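Local structure of salicylate carboxymethyltransferase (Clarkia breweri, 1M6E) at residues Phe23-Val28 with Ile282-Thr288. The protein transfers a methyl group from S-adenosyl-L-methionine to the carboxylate of the plant hormone salicylic acid, giving the volatile ester methyl salicylate. Numbering follows the deposited sequence.
With SAH (S-adenosyl-L-homocysteine), chain C.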
loop_
_atom_site.group_PDB
_atom_site.type_symbol
_atom_site.label_atom_id
_atom_site.label_comp_id
_atom_site.label_asym_id
_atom_site.label_seq_id
_atom_site.Cartn_x
_atom_site.Cartn_y
_atom_site.Cartn_z
ATOM N N PHE A 23 5.591 21.518 -5.293
ATOM C CA PHE A 23 5.334 22.612 -4.351
ATOM C C PHE A 23 4.137 23.412 -4.731
ATOM O O PHE A 23 3.545 24.049 -3.864
ATOM C CB PHE A 23 6.515 23.556 -4.242
ATOM C CG PHE A 23 7.796 22.866 -3.913
ATOM C CD1 PHE A 23 8.383 21.989 -4.822
ATOM C CD2 PHE A 23 8.387 23.025 -2.665
ATOM C CE1 PHE A 23 9.533 21.275 -4.486
ATOM C CE2 PHE A 23 9.542 22.312 -2.324
ATOM C CZ PHE A 23 10.108 21.438 -3.237
ATOM N N ILE A 24 3.776 23.396 -6.015
ATOM C CA ILE A 24 2.626 24.162 -6.454
ATOM C C ILE A 24 1.366 23.505 -6.039
ATOM O O ILE A 24 0.435 24.182 -5.621
ATOM C CB ILE A 24 2.570 24.391 -7.981
ATOM C CG1 ILE A 24 3.675 25.372 -8.404
ATOM C CG2 ILE A 24 1.218 25.021 -8.374
ATOM C CD1 ILE A 24 3.619 26.754 -7.720
ATOM N N GLN A 25 1.301 22.189 -6.154
ATOM C CA GLN A 25 0.080 21.505 -5.732
ATOM C C GLN A 25 0.016 21.593 -4.206
ATOM O O GLN A 25 -1.055 21.471 -3.594
ATOM C CB GLN A 25 0.064 20.045 -6.206
ATOM C CG GLN A 25 1.413 19.528 -6.634
ATOM C CD GLN A 25 1.660 19.741 -8.098
ATOM O OE1 GLN A 25 2.725 20.213 -8.499
ATOM N NE2 GLN A 25 0.677 19.376 -8.919
ATOM N N ARG A 26 1.174 21.842 -3.600
ATOM C CA ARG A 26 1.245 21.955 -2.155
ATOM C C ARG A 26 0.667 23.247 -1.648
ATOM O O ARG A 26 0.117 23.271 -0.569
ATOM C CB ARG A 26 2.676 21.850 -1.667
ATOM C CG ARG A 26 2.760 21.816 -0.158
ATOM C CD ARG A 26 4.005 21.077 0.235
ATOM N NE ARG A 26 3.918 20.491 1.562
ATOM C CZ ARG A 26 3.865 21.195 2.684
ATOM N NH1 ARG A 26 3.885 22.528 2.646
ATOM N NH2 ARG A 26 3.820 20.555 3.844
ATOM N N GLN A 27 0.808 24.312 -2.433
ATOM C CA GLN A 27 0.322 25.645 -2.074
ATOM C C GLN A 27 -1.165 25.732 -2.274
ATOM O O GLN A 27 -1.857 26.449 -1.542
ATOM C CB GLN A 27 1.012 26.705 -2.926
ATOM C CG GLN A 27 1.589 27.842 -2.123
ATOM C CD GLN A 27 2.840 28.384 -2.772
ATOM O OE1 GLN A 27 3.722 27.613 -3.187
ATOM N NE2 GLN A 27 2.937 29.711 -2.863
ATOM N N VAL A 28 -1.645 25.004 -3.277
ATOM C CA VAL A 28 -3.060 24.954 -3.577
ATOM C C VAL A 28 -3.756 24.274 -2.407
ATOM O O VAL A 28 -4.856 24.652 -2.027
ATOM C CB VAL A 28 -3.334 24.125 -4.830
ATOM C CG1 VAL A 28 -4.822 23.970 -5.035
ATOM C CG2 VAL A 28 -2.680 24.773 -6.027
ATOM N N ILE A 282 -3.612 30.447 -9.413
ATOM C CA ILE A 282 -2.249 30.435 -8.893
ATOM C C ILE A 282 -1.218 30.539 -10.007
ATOM O O ILE A 282 -1.414 29.997 -11.074
ATOM C CB ILE A 282 -2.021 29.145 -8.083
ATOM C CG1 ILE A 282 -0.574 29.076 -7.587
ATOM C CG2 ILE A 282 -2.446 27.938 -8.912
ATOM C CD1 ILE A 282 -0.337 27.984 -6.549
ATOM N N TYR A 283 -0.117 31.232 -9.735
ATOM C CA TYR A 283 0.963 31.457 -10.698
ATOM C C TYR A 283 1.963 30.351 -10.720
ATOM O O TYR A 283 2.168 29.696 -9.706
ATOM C CB TYR A 283 1.705 32.749 -10.359
ATOM C CG TYR A 283 0.861 33.947 -10.633
ATOM C CD1 TYR A 283 1.161 34.793 -11.688
ATOM C CD2 TYR A 283 -0.325 34.157 -9.924
ATOM C CE1 TYR A 283 0.301 35.808 -12.047
ATOM C CE2 TYR A 283 -1.192 35.160 -10.273
ATOM C CZ TYR A 283 -0.877 35.983 -11.345
ATOM O OH TYR A 283 -1.765 36.952 -11.757
ATOM N N TRP A 284 2.610 30.160 -11.863
ATOM C CA TRP A 284 3.612 29.123 -11.968
ATOM C C TRP A 284 4.832 29.581 -11.171
ATOM O O TRP A 284 5.957 29.604 -11.672
ATOM C CB TRP A 284 3.975 28.838 -13.445
ATOM C CG TRP A 284 2.771 28.492 -14.352
ATOM C CD1 TRP A 284 1.462 28.394 -13.970
ATOM C CD2 TRP A 284 2.794 28.202 -15.761
ATOM N NE1 TRP A 284 0.671 28.056 -15.042
ATOM C CE2 TRP A 284 1.457 27.933 -16.156
ATOM C CE3 TRP A 284 3.808 28.144 -16.728
ATOM C CZ2 TRP A 284 1.103 27.609 -17.490
ATOM C CZ3 TRP A 284 3.457 27.821 -18.069
ATOM C CH2 TRP A 284 2.111 27.558 -18.426
ATOM N N SER A 285 4.593 29.998 -9.931
ATOM C CA SER A 285 5.672 30.370 -9.025
ATOM C C SER A 285 6.510 29.082 -9.024
ATOM O O SER A 285 7.720 29.134 -9.289
ATOM C CB SER A 285 5.111 30.623 -7.624
ATOM O OG SER A 285 4.301 29.536 -7.180
ATOM N N SER A 286 5.826 27.944 -8.760
ATOM C CA SER A 286 6.367 26.554 -8.738
ATOM C C SER A 286 7.559 26.346 -7.830
ATOM O O SER A 286 8.232 25.312 -7.910
ATOM C CB SER A 286 6.736 26.050 -10.171
ATOM O OG SER A 286 5.698 25.328 -10.867
ATOM N N CYS A 287 7.814 27.332 -6.967
ATOM C CA CYS A 287 8.933 27.291 -6.024
ATOM C C CYS A 287 8.523 27.529 -4.574
ATOM O O CYS A 287 7.431 27.172 -4.096
ATOM C CB CYS A 287 9.957 28.373 -6.342
ATOM S SG CYS A 287 10.389 28.610 -8.033
ATOM N N THR A 288 9.454 28.181 -3.898
ATOM C CA THR A 288 9.334 28.557 -2.517
ATOM C C THR A 288 10.429 29.622 -2.338
ATOM O O THR A 288 10.898 30.193 -3.324
ATOM C CB THR A 288 9.538 27.305 -1.614
ATOM O OG1 THR A 288 10.022 27.706 -0.329
ATOM C CG2 THR A 288 10.498 26.309 -2.264
HETATM N N SAH C . -3.065 15.083 -4.437
HETATM C CA SAH C . -1.608 15.537 -4.604
HETATM C CB SAH C . -0.999 15.200 -5.979
HETATM C CG SAH C . -1.859 14.464 -6.918
HETATM S SD SAH C . -1.208 14.073 -8.579
HETATM C C SAH C . -1.409 17.047 -4.485
HETATM O O SAH C . -2.404 17.805 -4.284
HETATM O OXT SAH C . -0.169 17.421 -4.610
HETATM C "C5'" SAH C . -2.616 13.155 -9.102
HETATM C "C4'" SAH C . -2.665 11.599 -8.760
HETATM O "O4'" SAH C . -3.971 11.241 -9.315
HETATM C "C3'" SAH C . -1.674 10.737 -9.630
HETATM O "O3'" SAH C . -0.634 10.031 -8.738
HETATM C "C2'" SAH C . -2.506 9.716 -10.266
HETATM O "O2'" SAH C . -2.073 8.404 -10.397
HETATM C "C1'" SAH C . -3.924 9.977 -9.560
HETATM N N9 SAH C . -5.010 9.515 -10.395
HETATM C C8 SAH C . -5.306 9.767 -11.717
HETATM N N7 SAH C . -6.364 9.146 -12.150
HETATM C C5 SAH C . -6.782 8.449 -11.041
HETATM C C6 SAH C . -7.865 7.568 -10.820
HETATM N N6 SAH C . -8.713 7.276 -11.807
HETATM N N1 SAH C . -8.060 6.994 -9.570
HETATM C C2 SAH C . -7.174 7.304 -8.570
HETATM N N3 SAH C . -6.099 8.132 -8.682
HETATM C C4 SAH C . -5.961 8.672 -9.951
#
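Ile24 and Ile282 carry the apolar centre of this contact, their side chains running past each other in opposite directions. Ile282 extends from near the end of its strand with CG1 anti to the backbone N (chi1 177°), and its terminal CD1 reaches the helix 23-31, lying 3.8 Å from Ile24 CG2. The same methyl meets Val28 CG2 at 4.0 Å, where the two side chains cross at about a right angle, and it also approaches Gln27 CB. The other branch of Ile24, CG1 and CD1, turns into the loop at Ser285 and Ser286; its fit there is modelled too tightly for its exact placement to be trusted. On the loop side, Ser285 OG turns back to Tyr283 O in a weak hydrogen bond of 3.3 Å. Farther along, Phe23 CB faces Cys287 O at 3.7 Å, while its ring meets Thr288 obliquely, CD2 lying 3.9 Å from CG2 of the poorly ordered threonine. Gln25 has its CB and CG beside the carboxylate of S-adenosyl-L-homocysteine, and it also touches salicylate. The contact thus packs one flank of a substrate-binding helix against the end of strand 275-283, an edge strand of the Rossmann-like sheet within this chain, and the loop that follows. The antiparallel neighbour, strand 346-355, bonds to Ile282 through the backbone of Phe347, and its Asn349 touches Val28 and Ile282; helix 303-320 borders the loop, with Val304 against Ser286 and Asn303 against Cys287.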